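Spore coat polysaccharide biosynthesis protein SpsE (PDB 1VLI) probably acts as a sialic acid synthase-like enzyme (N-acylneuraminate-9-phosphate synthase type) in making the spore coat polysaccharide of Bacillus subtilis. Local coordinates at residues F30-A35 / A242-K247; A35-D40 / K62-Q67; F163-A168 / I188-C193; S224-H229 / E246-I251. One frame throughout, in Å; residues are numbered along the deposited sequence.

Contact 1 of 4, residues F30-A35 / A242-K247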
loop_
_atom_site.group_PDB
_atom_site.type_symbol
_atom_site.label_atom_id
_atom_site.label_comp_id
_atom_site.label_asym_id
_atom_site.label_seq_id
_atom_site.Cartn_x
_atom_site.Cartn_y
_atom_site.Cartn_z
ATOM N N PHE A 30 3.540 9.991 12.179
ATOM C CA PHE A 30 2.260 9.268 12.190
ATOM C C PHE A 30 2.556 7.771 12.136
ATOM O O PHE A 30 3.142 7.264 11.137
ATOM C CB PHE A 30 1.395 9.708 11.003
ATOM C CG PHE A 30 -0.015 9.186 11.048
ATOM C CD1 PHE A 30 -1.008 9.846 11.764
ATOM C CD2 PHE A 30 -0.349 8.035 10.347
ATOM C CE1 PHE A 30 -2.336 9.326 11.811
ATOM C CE2 PHE A 30 -1.625 7.531 10.353
ATOM C CZ PHE A 30 -2.640 8.177 11.114
ATOM N N ILE A 31 2.172 7.074 13.214
ATOM C CA ILE A 31 2.513 5.648 13.390
ATOM C C ILE A 31 1.364 4.717 13.116
ATOM O O ILE A 31 0.290 4.797 13.764
ATOM C CB ILE A 31 3.113 5.352 14.796
ATOM C CG1 ILE A 31 4.250 6.297 15.108
ATOM C CG2 ILE A 31 3.576 3.893 14.891
ATOM C CD1 ILE A 31 4.718 6.283 16.529
ATOM N N ILE A 32 1.599 3.815 12.164
ATOM C CA ILE A 32 0.586 2.849 11.718
ATOM C C ILE A 32 0.969 1.458 12.204
ATOM O O ILE A 32 1.985 0.896 11.769
ATOM C CB ILE A 32 0.507 2.866 10.228
ATOM C CG1 ILE A 32 0.274 4.287 9.709
ATOM C CG2 ILE A 32 -0.569 1.954 9.680
ATOM C CD1 ILE A 32 0.566 4.418 8.171
ATOM N N ALA A 33 0.174 0.907 13.132
ATOM C CA ALA A 33 0.368 -0.487 13.503
ATOM C C ALA A 33 -0.402 -1.374 12.534
ATOM O O ALA A 33 -1.616 -1.230 12.385
ATOM C CB ALA A 33 -0.054 -0.721 14.909
ATOM N N GLU A 34 0.305 -2.286 11.875
ATOM C CA GLU A 34 -0.246 -3.082 10.784
ATOM C C GLU A 34 -0.587 -4.496 11.306
ATOM O O GLU A 34 0.297 -5.340 11.548
ATOM C CB GLU A 34 0.721 -3.006 9.564
ATOM C CG GLU A 34 0.909 -4.215 8.650
ATOM C CD GLU A 34 -0.184 -4.386 7.614
ATOM O OE1 GLU A 34 -1.390 -4.260 7.946
ATOM O OE2 GLU A 34 0.177 -4.685 6.458
ATOM N N ALA A 35 -1.894 -4.700 11.548
ATOM C CA ALA A 35 -2.447 -5.938 12.114
ATOM C C ALA A 35 -2.607 -7.041 11.067
ATOM O O ALA A 35 -2.530 -8.227 11.404
ATOM C CB ALA A 35 -3.783 -5.657 12.825
ATOM N N ALA A 242 11.674 10.747 7.915
ATOM C CA ALA A 242 10.394 10.028 7.638
ATOM C C ALA A 242 9.276 10.611 8.514
ATOM O O ALA A 242 9.516 10.918 9.659
ATOM C CB ALA A 242 10.546 8.524 7.937
ATOM N N LYS A 243 8.073 10.780 7.989
ATOM C CA LYS A 243 6.980 11.364 8.806
ATOM C C LYS A 243 5.805 10.398 9.109
ATOM O O LYS A 243 4.839 10.767 9.803
ATOM C CB LYS A 243 6.472 12.663 8.165
ATOM C CG LYS A 243 7.556 13.705 7.880
ATOM C CD LYS A 243 8.228 14.179 9.167
ATOM C CE LYS A 243 7.267 14.910 10.102
ATOM N NZ LYS A 243 8.000 15.591 11.229
ATOM N N LEU A 244 5.897 9.192 8.546
ATOM C CA LEU A 244 5.074 8.061 8.909
ATOM C C LEU A 244 5.936 6.817 8.931
ATOM O O LEU A 244 6.940 6.705 8.175
ATOM C CB LEU A 244 3.938 7.823 7.925
ATOM C CG LEU A 244 3.163 8.921 7.192
ATOM C CD1 LEU A 244 4.058 9.527 6.086
ATOM C CD2 LEU A 244 2.013 8.231 6.570
ATOM N N ILE A 245 5.547 5.897 9.822
ATOM C CA ILE A 245 6.199 4.593 9.994
ATOM C C ILE A 245 5.100 3.571 10.046
ATOM O O ILE A 245 4.128 3.747 10.789
ATOM C CB ILE A 245 7.021 4.512 11.318
ATOM C CG1 ILE A 245 8.129 5.558 11.396
ATOM C CG2 ILE A 245 7.611 3.106 11.554
ATOM C CD1 ILE A 245 9.264 5.446 10.230
ATOM N N GLU A 246 5.259 2.502 9.281
ATOM C CA GLU A 246 4.348 1.368 9.338
ATOM C C GLU A 246 5.166 0.140 9.791
ATOM O O GLU A 246 6.268 -0.115 9.260
ATOM C CB GLU A 246 3.748 1.152 7.958
ATOM C CG GLU A 246 2.527 0.255 7.878
ATOM C CD GLU A 246 2.076 0.027 6.435
ATOM O OE1 GLU A 246 2.592 0.708 5.506
ATOM O OE2 GLU A 246 1.206 -0.849 6.221
ATOM N N LYS A 247 4.654 -0.582 10.799
ATOM C CA LYS A 247 5.264 -1.837 11.262
ATOM C C LYS A 247 4.180 -2.862 11.563
ATOM O O LYS A 247 3.127 -2.495 12.121
ATOM C CB LYS A 247 6.088 -1.583 12.532
ATOM C CG LYS A 247 7.067 -2.693 12.940
ATOM C CD LYS A 247 8.446 -2.507 12.355
ATOM C CE LYS A 247 9.494 -3.267 13.166
ATOM N NZ LYS A 247 10.826 -3.228 12.484
#
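Ile-32 lays its CG2 branch against CG of Glu-246 at 4.0 Å, while its CD1 reaches back to CD2 of Leu-244 at 4.4 Å. Phe-30 meets the same leucine through CB, 4.3 Å from Leu-244 CG; with CG anti to the backbone N (chi1 -171°) its ring leads away from strand 244-247. These side chains share one face of a parallel strand pair, 30-35 beside 244-247, where the first and last strands of the NeuB TIM barrel meet and close it. Five backbone bonds join them, from Phe-30 N to Lys-243 O through to Glu-34 N to Lys-247 O; the straightest, Ile-32 N to Ile-245 O, is 2.9 Å long. On the other face Ile-31 and Ala-33 turn to helix 266-285. The Glu-246 chain is extended beyond CG and brings OE2 to 4.0 Å from OE2 of Glu-34, their carboxylate planes 52° apart; its OE1 is hydrogen-bonded to Ser-224 OG. Around these two neighbouring acids, Lys-62 is salt-bridged to Glu-246 and makes a long, weak ion pair with Glu-34, and a zinc ion sits about 4 Å from the Glu-34 side chain, so cationic neighbours probably offset the negative charge gathered there.

Contact 2 of 4, residues A35-D40 / K62-Q67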
loop_
_atom_site.group_PDB
_atom_site.type_symbol
_atom_site.label_atom_id
_atom_site.label_comp_id
_atom_site.label_asym_id
_atom_site.label_seq_id
_atom_site.Cartn_x
_atom_site.Cartn_y
_atom_site.Cartn_z
ATOM N N ALA A 35 -1.894 -4.700 11.548
ATOM C CA ALA A 35 -2.447 -5.938 12.114
ATOM C C ALA A 35 -2.607 -7.041 11.067
ATOM O O ALA A 35 -2.530 -8.227 11.404
ATOM C CB ALA A 35 -3.783 -5.657 12.825
ATOM N N GLY A 36 -2.821 -6.649 9.807
ATOM C CA GLY A 36 -2.896 -7.587 8.695
ATOM C C GLY A 36 -4.071 -8.542 8.826
ATOM O O GLY A 36 -5.233 -8.119 8.778
ATOM N N ILE A 37 -3.758 -9.834 8.970
ATOM C CA ILE A 37 -4.751 -10.878 9.238
ATOM C C ILE A 37 -4.490 -11.596 10.565
ATOM O O ILE A 37 -5.081 -12.630 10.834
ATOM C CB ILE A 37 -4.859 -11.904 8.068
ATOM C CG1 ILE A 37 -3.566 -12.700 7.865
ATOM C CG2 ILE A 37 -5.312 -11.237 6.787
ATOM C CD1 ILE A 37 -3.760 -13.921 6.913
ATOM N N ASN A 38 -3.635 -11.011 11.399
ATOM C CA ASN A 38 -3.207 -11.620 12.656
ATOM C C ASN A 38 -4.288 -11.777 13.748
ATOM O O ASN A 38 -3.977 -12.144 14.883
ATOM C CB ASN A 38 -1.990 -10.879 13.228
ATOM C CG ASN A 38 -0.712 -11.076 12.393
ATOM O OD1 ASN A 38 -0.651 -11.920 11.499
ATOM N ND2 ASN A 38 0.319 -10.293 12.706
ATOM N N HIS A 39 -5.543 -11.516 13.403
ATOM C CA HIS A 39 -6.689 -11.804 14.292
ATOM C C HIS A 39 -7.138 -13.276 14.217
ATOM O O HIS A 39 -8.005 -13.710 14.973
ATOM C CB HIS A 39 -7.864 -10.903 13.918
ATOM C CG HIS A 39 -8.181 -10.907 12.453
ATOM N ND1 HIS A 39 -8.747 -11.989 11.817
ATOM C CD2 HIS A 39 -8.018 -9.959 11.500
ATOM C CE1 HIS A 39 -8.928 -11.710 10.539
ATOM N NE2 HIS A 39 -8.492 -10.483 10.318
ATOM N N ASP A 40 -6.567 -14.003 13.258
ATOM C CA ASP A 40 -6.798 -15.420 13.018
ATOM C C ASP A 40 -8.284 -15.794 12.862
ATOM O O ASP A 40 -8.679 -16.890 13.226
ATOM C CB ASP A 40 -6.124 -16.251 14.119
ATOM C CG ASP A 40 -4.585 -16.213 14.057
ATOM O OD1 ASP A 40 -4.002 -15.968 12.959
ATOM O OD2 ASP A 40 -3.874 -16.448 15.071
ATOM N N LYS A 62 -4.083 -0.859 11.227
ATOM C CA LYS A 62 -4.414 -1.232 9.871
ATOM C C LYS A 62 -4.758 -2.724 9.732
ATOM O O LYS A 62 -3.952 -3.584 10.147
ATOM C CB LYS A 62 -3.259 -0.851 8.957
ATOM C CG LYS A 62 -3.375 -1.533 7.612
ATOM C CD LYS A 62 -3.229 -0.569 6.512
ATOM C CE LYS A 62 -1.743 -0.505 6.082
ATOM N NZ LYS A 62 -1.290 -1.788 5.489
ATOM N N PHE A 63 -5.936 -3.006 9.139
ATOM C CA PHE A 63 -6.436 -4.366 8.861
ATOM C C PHE A 63 -6.615 -4.620 7.364
ATOM O O PHE A 63 -7.004 -3.718 6.613
ATOM C CB PHE A 63 -7.793 -4.602 9.550
ATOM C CG PHE A 63 -7.686 -4.770 11.054
ATOM C CD1 PHE A 63 -7.446 -6.027 11.615
ATOM C CD2 PHE A 63 -7.797 -3.676 11.898
ATOM C CE1 PHE A 63 -7.307 -6.189 12.976
ATOM C CE2 PHE A 63 -7.662 -3.831 13.290
ATOM C CZ PHE A 63 -7.411 -5.091 13.823
ATOM N N GLN A 64 -6.338 -5.847 6.926
ATOM C CA GLN A 64 -6.693 -6.272 5.568
ATOM C C GLN A 64 -8.189 -6.529 5.456
ATOM O O GLN A 64 -8.757 -7.311 6.232
ATOM C CB GLN A 64 -5.959 -7.542 5.193
ATOM C CG GLN A 64 -5.756 -7.727 3.696
ATOM C CD GLN A 64 -5.025 -9.027 3.373
ATOM O OE1 GLN A 64 -5.594 -9.923 2.764
ATOM N NE2 GLN A 64 -3.774 -9.128 3.795
HETATM N N MSE A 65 -8.831 -5.872 4.498
HETATM C CA MSE A 65 -10.250 -6.092 4.278
HETATM C C MSE A 65 -10.557 -6.980 3.093
HETATM O O MSE A 65 -11.549 -7.695 3.105
HETATM C CB MSE A 65 -10.989 -4.778 4.149
HETATM C CG MSE A 65 -11.224 -4.132 5.498
HETATM SE SE MSE A 65 -12.353 -2.541 5.343
HETATM C CE MSE A 65 -13.879 -3.332 4.488
ATOM N N PHE A 66 -9.703 -6.956 2.079
ATOM C CA PHE A 66 -10.003 -7.657 0.848
ATOM C C PHE A 66 -9.038 -8.813 0.577
ATOM O O PHE A 66 -7.852 -8.734 0.917
ATOM C CB PHE A 66 -10.088 -6.652 -0.297
ATOM C CG PHE A 66 -10.933 -5.460 0.043
ATOM C CD1 PHE A 66 -12.322 -5.511 -0.084
ATOM C CD2 PHE A 66 -10.354 -4.306 0.559
ATOM C CE1 PHE A 66 -13.100 -4.423 0.268
ATOM C CE2 PHE A 66 -11.136 -3.210 0.920
ATOM C CZ PHE A 66 -12.501 -3.267 0.774
ATOM N N GLN A 67 -9.577 -9.895 -0.004
ATOM C CA GLN A 67 -8.806 -11.107 -0.321
ATOM C C GLN A 67 -7.917 -10.915 -1.533
ATOM O O GLN A 67 -8.269 -10.140 -2.425
ATOM C CB GLN A 67 -9.743 -12.273 -0.566
ATOM C CG GLN A 67 -10.173 -12.952 0.709
ATOM C CD GLN A 67 -11.116 -14.107 0.446
ATOM O OE1 GLN A 67 -11.231 -14.578 -0.697
ATOM N NE2 GLN A 67 -11.800 -14.565 1.493
HETATM O O HOH W 1 -7.866 -8.851 8.346
#
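Ala-35 presses its methyl over one face of the Phe-63 ring, a CH-pi contact with CB 3.9 Å from the ring centroid and displaced toward CE1. Phe-63 turns its ring to this place with CG anti to its carbonyl carbon (chi1 -73°), and the ring's CD1 edge meets the imidazole edge of His-39, whose CD2 lies 4.0 Å away. His-39 takes the crowded position between backbone N and carbonyl carbon (chi1 50°), which folds its ring back so that the carbonyl oxygen of Ile-37 stands over one face, while ND1 is bonded to Gly-41 N and NE2 reaches in the ring plane to a water at 2.6 Å. The same water donates to Gly-36 O and Gln-64 O, linking the turn to the backbone of 62-67. An alanine in place of Phe-63 would probably leave the Ala-35 methyl and the His-39 edge without their aromatic partner and open a gap between them. Ile-37 and the aliphatic part of Gln-64 run side by side, CG2 of the isoleucine 4.1 Å from CB of the glutamine. Lys-62 O accepts from both Ala-35 N, at 2.7 Å, and Gly-36 N, a longer bond of 3.3 Å; Gln-64 N returns one to Gly-36 O. Gly-36 has positive phi, as the type II' turn 35-38 requires. The contact joins the C-terminal ends of parallel strands 30-36 and 60-63 in a beta-alpha-beta unit; its helix 43-56 packs on His-39 and Phe-63, and Phe-117 of strand 116-118 also touches Phe-63.

Contact 3 of 4, residues F163-A168 / I188-C193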
loop_
_atom_site.group_PDB
_atom_site.type_symbol
_atom_site.label_atom_id
_atom_site.label_comp_id
_atom_site.label_asym_id
_atom_site.label_seq_id
_atom_site.Cartn_x
_atom_site.Cartn_y
_atom_site.Cartn_z
ATOM N N PHE A 163 0.741 5.871 -0.608
ATOM C CA PHE A 163 1.129 4.798 -1.526
ATOM C C PHE A 163 2.536 4.271 -1.289
ATOM O O PHE A 163 3.420 5.002 -0.868
ATOM C CB PHE A 163 0.786 5.101 -2.985
ATOM C CG PHE A 163 1.670 6.123 -3.644
ATOM C CD1 PHE A 163 2.908 5.749 -4.228
ATOM C CD2 PHE A 163 1.251 7.446 -3.753
ATOM C CE1 PHE A 163 3.678 6.666 -4.889
ATOM C CE2 PHE A 163 2.051 8.393 -4.406
ATOM C CZ PHE A 163 3.258 7.999 -4.992
ATOM N N SER A 164 2.706 2.972 -1.490
ATOM C CA SER A 164 3.939 2.322 -1.179
ATOM C C SER A 164 4.768 2.148 -2.447
ATOM O O SER A 164 4.247 2.219 -3.557
ATOM C CB SER A 164 3.630 1.001 -0.509
ATOM O OG SER A 164 3.520 1.196 0.898
ATOM N N THR A 165 6.056 1.927 -2.298
ATOM C CA THR A 165 6.931 1.938 -3.468
ATOM C C THR A 165 7.940 0.793 -3.558
ATOM O O THR A 165 9.041 0.990 -4.108
ATOM C CB THR A 165 7.698 3.273 -3.519
ATOM O OG1 THR A 165 8.537 3.376 -2.366
ATOM C CG2 THR A 165 6.745 4.485 -3.408
ATOM N N ALA A 166 7.604 -0.393 -3.040
ATOM C CA ALA A 166 8.551 -1.511 -3.112
ATOM C C ALA A 166 8.867 -1.827 -4.556
ATOM O O ALA A 166 7.954 -1.965 -5.390
ATOM C CB ALA A 166 8.025 -2.743 -2.428
ATOM N N GLY A 167 10.160 -1.929 -4.856
ATOM C CA GLY A 167 10.613 -2.308 -6.205
ATOM C C GLY A 167 10.419 -1.281 -7.319
ATOM O O GLY A 167 10.599 -1.611 -8.493
ATOM N N ALA A 168 10.077 -0.042 -6.947
ATOM C CA ALA A 168 9.722 1.006 -7.899
ATOM C C ALA A 168 10.971 1.771 -8.251
ATOM O O ALA A 168 11.924 1.792 -7.482
ATOM C CB ALA A 168 8.688 1.952 -7.304
ATOM N N ILE A 188 -0.987 13.700 -0.330
ATOM C CA ILE A 188 -0.304 12.470 -0.757
ATOM C C ILE A 188 0.854 12.166 0.178
ATOM O O ILE A 188 1.559 13.079 0.587
ATOM C CB ILE A 188 0.217 12.654 -2.174
ATOM C CG1 ILE A 188 -0.933 12.956 -3.115
ATOM C CG2 ILE A 188 1.008 11.438 -2.652
ATOM C CD1 ILE A 188 -0.469 13.466 -4.478
ATOM N N ALA A 189 1.009 10.890 0.550
ATOM C CA ALA A 189 2.160 10.402 1.332
ATOM C C ALA A 189 2.738 9.223 0.555
ATOM O O ALA A 189 1.980 8.390 0.035
ATOM C CB ALA A 189 1.766 9.970 2.733
ATOM N N ILE A 190 4.064 9.151 0.494
ATOM C CA ILE A 190 4.762 8.147 -0.329
ATOM C C ILE A 190 5.603 7.323 0.633
ATOM O O ILE A 190 6.432 7.885 1.322
ATOM C CB ILE A 190 5.685 8.863 -1.353
ATOM C CG1 ILE A 190 4.870 9.835 -2.227
ATOM C CG2 ILE A 190 6.450 7.845 -2.218
ATOM C CD1 ILE A 190 5.649 10.504 -3.335
HETATM N N MSE A 191 5.370 6.009 0.714
HETATM C CA MSE A 191 6.142 5.169 1.630
HETATM C C MSE A 191 7.293 4.505 0.874
HETATM O O MSE A 191 7.088 3.914 -0.162
HETATM C CB MSE A 191 5.295 4.090 2.267
HETATM C CG MSE A 191 3.939 4.579 2.898
HETATM SE SE MSE A 191 4.248 5.685 4.439
HETATM C CE MSE A 191 4.576 4.289 5.766
ATOM N N HIS A 192 8.495 4.595 1.405
ATOM C CA HIS A 192 9.587 3.735 0.977
ATOM C C HIS A 192 9.402 2.403 1.657
ATOM O O HIS A 192 8.887 2.348 2.764
ATOM C CB HIS A 192 10.937 4.345 1.374
ATOM C CG HIS A 192 12.096 3.427 1.158
ATOM N ND1 HIS A 192 12.336 2.800 -0.049
ATOM C CD2 HIS A 192 13.088 3.035 1.991
ATOM C CE1 HIS A 192 13.435 2.075 0.049
ATOM N NE2 HIS A 192 13.914 2.207 1.270
ATOM N N CYS A 193 9.870 1.335 1.030
ATOM C CA CYS A 193 9.466 0.023 1.443
ATOM C C CYS A 193 10.282 -1.048 0.739
ATOM O O CYS A 193 10.631 -0.880 -0.419
ATOM C CB CYS A 193 8.003 -0.118 1.025
ATOM S SG CYS A 193 7.306 -1.664 1.509
#
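The Phe-163 ring is met obliquely by two isoleucines of the next strand: CE2 lies 3.7 Å from Ile-188 CG2 and CZ 3.7 Å from Ile-190 CG1. At the rim of the His-192 imidazole, near its plane, stands the hydroxyl oxygen of Thr-165; the imidazole NE2 is bonded to Ser-204 O. These rings belong to a beta-alpha-beta unit of the TIM barrel, in which strand 161-164, helix 170-181 and strand 188-193 follow one another and the two strands lie parallel. Phe-163 places CG between its backbone N and carbonyl carbon (chi1 74°), a rotamer that lays the ring alongside Ile-190, while the Ile-188 branch crosses it at a slant. Ala-176 of helix 170-181 also touches this ring, and Trp-177 and Ile-180 touch Ile-188, forming an apolar seam between strands and helix. The opposite sheet face, where Ser-164 OG lies 3.7 Å from Met-191 CB, is turned to the barrel interior; the serine hydroxyl is hydrogen-bonded to Lys-139, and the bent chain of Met-191, a selenomethionine, leads off toward Leu-244 and Glu-246. Phe-163 N bonds to Ala-189 O, and Met-191 N to Phe-163 O at 2.7 Å. Past the strand end, Ala-166 CB rests 4.1 Å from Cys-193 SG. Thr-165 sets its CG2 methyl 3.6 Å from CG2 of Ile-190, the two side chains crossing at about a right angle; its OG1, which also pairs with Lys-301, donates to Met-191 O at 2.7 Å, 19° out of the carbonyl plane.

Contact 4 of 4, residues S224-H229 / E246-I251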
loop_
_atom_site.group_PDB
_atom_site.type_symbol
_atom_site.label_atom_id
_atom_site.label_comp_id
_atom_site.label_asym_id
_atom_site.label_seq_id
_atom_site.Cartn_x
_atom_site.Cartn_y
_atom_site.Cartn_z
ATOM N N SER A 224 7.517 2.079 5.380
ATOM C CA SER A 224 6.944 0.827 5.899
ATOM C C SER A 224 8.097 -0.124 6.144
ATOM O O SER A 224 8.845 -0.459 5.214
ATOM C CB SER A 224 5.934 0.189 4.959
ATOM O OG SER A 224 5.087 1.178 4.405
ATOM N N ASP A 225 8.215 -0.545 7.406
ATOM C CA ASP A 225 9.343 -1.303 7.894
ATOM C C ASP A 225 9.041 -2.780 7.951
ATOM O O ASP A 225 8.156 -3.201 8.697
ATOM C CB ASP A 225 9.739 -0.779 9.273
ATOM C CG ASP A 225 11.035 -1.383 9.780
ATOM O OD1 ASP A 225 11.766 -2.034 9.001
ATOM O OD2 ASP A 225 11.416 -1.246 10.959
ATOM N N HIS A 226 9.775 -3.565 7.168
ATOM C CA HIS A 226 9.620 -5.016 7.155
ATOM C C HIS A 226 10.735 -5.778 7.870
ATOM O O HIS A 226 10.772 -7.007 7.835
ATOM C CB HIS A 226 9.459 -5.540 5.726
ATOM C CG HIS A 226 8.138 -5.212 5.112
ATOM N ND1 HIS A 226 8.003 -4.822 3.800
ATOM C CD2 HIS A 226 6.891 -5.198 5.639
ATOM C CE1 HIS A 226 6.729 -4.592 3.540
ATOM N NE2 HIS A 226 6.034 -4.809 4.642
ATOM N N SER A 227 11.633 -5.050 8.521
ATOM C CA SER A 227 12.716 -5.643 9.298
ATOM C C SER A 227 12.242 -6.059 10.683
ATOM O O SER A 227 11.319 -5.455 11.236
ATOM C CB SER A 227 13.838 -4.636 9.464
ATOM O OG SER A 227 13.465 -3.634 10.397
ATOM N N GLU A 228 12.923 -7.060 11.239
ATOM C CA GLU A 228 12.578 -7.704 12.507
ATOM C C GLU A 228 12.735 -6.826 13.749
ATOM O O GLU A 228 11.838 -6.758 14.595
ATOM C CB GLU A 228 13.428 -8.964 12.704
ATOM C CG GLU A 228 13.121 -10.115 11.758
ATOM C CD GLU A 228 13.674 -11.434 12.275
ATOM O OE1 GLU A 228 13.183 -11.901 13.325
ATOM O OE2 GLU A 228 14.591 -12.005 11.643
ATOM N N HIS A 229 13.894 -6.191 13.868
ATOM C CA HIS A 229 14.234 -5.400 15.034
ATOM C C HIS A 229 13.199 -4.315 15.346
ATOM O O HIS A 229 12.735 -3.633 14.438
ATOM C CB HIS A 229 15.601 -4.761 14.824
ATOM C CG HIS A 229 16.218 -4.273 16.093
ATOM N ND1 HIS A 229 15.798 -3.126 16.733
ATOM C CD2 HIS A 229 17.192 -4.802 16.870
ATOM C CE1 HIS A 229 16.500 -2.958 17.837
ATOM N NE2 HIS A 229 17.355 -3.960 17.942
ATOM N N GLU A 246 5.259 2.502 9.281
ATOM C CA GLU A 246 4.348 1.368 9.338
ATOM C C GLU A 246 5.166 0.140 9.791
ATOM O O GLU A 246 6.268 -0.115 9.260
ATOM C CB GLU A 246 3.748 1.152 7.958
ATOM C CG GLU A 246 2.527 0.255 7.878
ATOM C CD GLU A 246 2.076 0.027 6.435
ATOM O OE1 GLU A 246 2.592 0.708 5.506
ATOM O OE2 GLU A 246 1.206 -0.849 6.221
ATOM N N LYS A 247 4.654 -0.582 10.799
ATOM C CA LYS A 247 5.264 -1.837 11.262
ATOM C C LYS A 247 4.180 -2.862 11.563
ATOM O O LYS A 247 3.127 -2.495 12.121
ATOM C CB LYS A 247 6.088 -1.583 12.532
ATOM C CG LYS A 247 7.067 -2.693 12.940
ATOM C CD LYS A 247 8.446 -2.507 12.355
ATOM C CE LYS A 247 9.494 -3.267 13.166
ATOM N NZ LYS A 247 10.826 -3.228 12.484
ATOM N N HIS A 248 4.428 -4.128 11.192
ATOM C CA HIS A 248 3.523 -5.233 11.548
ATOM C C HIS A 248 3.619 -5.522 13.044
ATOM O O HIS A 248 4.715 -5.436 13.639
ATOM C CB HIS A 248 3.851 -6.517 10.804
ATOM C CG HIS A 248 3.662 -6.426 9.323
ATOM N ND1 HIS A 248 2.742 -7.193 8.647
ATOM C CD2 HIS A 248 4.283 -5.666 8.385
ATOM C CE1 HIS A 248 2.799 -6.909 7.356
ATOM N NE2 HIS A 248 3.727 -5.987 7.169
ATOM N N PHE A 249 2.467 -5.843 13.641
ATOM C CA PHE A 249 2.436 -6.331 15.000
ATOM C C PHE A 249 1.452 -7.487 15.149
ATOM O O PHE A 249 0.556 -7.675 14.329
ATOM C CB PHE A 249 2.113 -5.207 15.985
ATOM C CG PHE A 249 0.645 -4.890 16.112
ATOM C CD1 PHE A 249 -0.024 -4.236 15.088
ATOM C CD2 PHE A 249 -0.052 -5.217 17.276
ATOM C CE1 PHE A 249 -1.360 -3.918 15.196
ATOM C CE2 PHE A 249 -1.409 -4.905 17.416
ATOM C CZ PHE A 249 -2.074 -4.261 16.377
ATOM N N THR A 250 1.655 -8.275 16.192
ATOM C CA THR A 250 0.782 -9.389 16.492
ATOM C C THR A 250 0.521 -9.362 17.981
ATOM O O THR A 250 1.061 -8.517 18.682
ATOM C CB THR A 250 1.414 -10.724 16.057
ATOM O OG1 THR A 250 0.563 -11.805 16.462
ATOM C CG2 THR A 250 2.734 -10.985 16.824
ATOM N N ILE A 251 -0.305 -10.283 18.453
ATOM C CA ILE A 251 -0.646 -10.365 19.864
ATOM C C ILE A 251 0.292 -11.356 20.548
ATOM O O ILE A 251 0.491 -11.305 21.769
ATOM C CB ILE A 251 -2.184 -10.717 20.028
ATOM C CG1 ILE A 251 -2.776 -10.037 21.256
ATOM C CG2 ILE A 251 -2.502 -12.235 19.981
ATOM C CD1 ILE A 251 -3.042 -8.567 21.051
HETATM O O HOH W 2 7.148 -5.182 10.067
#
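Asp-225 and Lys-247 run alongside each other in the same direction, the lysine ammonium meeting the carboxylate from above its plane in a salt bridge, NZ to OD2 2.6 Å. NZ also donates to two carbonyl oxygens, Ser-227 O at 2.6 Å and His-229 O at 2.8 Å, so three bonds grip the charge. The lysine chain leaves with CG anti to the backbone N (chi1 -165°) and bends at chi2 to arrive there. An alanine replacing Lys-247 would probably leave the Asp-225 carboxylate without its countercharge and the carbonyls of Ser-227 and His-229 without their shared donor. Asp-225 OD1 accepts from Ser-227 N, closing an Asx turn, and also from Ser-227 OG. These parallel strands, 220-225 and 244-248, belong to a beta-alpha-beta unit of the TIM barrel around helix 232-239, and their C-terminal ends carry the zinc ligands His-226 and His-248. The two imidazoles touch with planes 51° apart, neither lying over the other's face, His-226 CD2 3.6 Å from His-248 NE2. His-226 ND1 is bonded to Val-194 O, which fixes the turn of its ring. On the inner face Ser-224 OG donates to Glu-246 OE1 on its anti side at 2.8 Å.

How the contacts relate
The four contacts are strand pairings of a single eight-stranded parallel barrel sheet. Contacts 1 and 4 share Glu-246 and Lys-247 on strand 244-248, their centres 9 Å apart; contacts 1 and 2 share Ala-35 on strand 30-36. Lys-62 of contact 2 reaches across with NZ 2.8 Å from Glu-246 OE2, a charge link to the strand of contacts 1 and 4. Contact 3 joins through Met-191, whose CE is 3.4 Å from Ser-224 OG, and Cys-193, whose SG is 3.6 Å from His-226 CE1. All four contacts come near the zinc: the side chain of His-248 is about 2 Å from it, that of Glu-34 about 4 Å, and those of Lys-62 and Cys-193 about 6 Å.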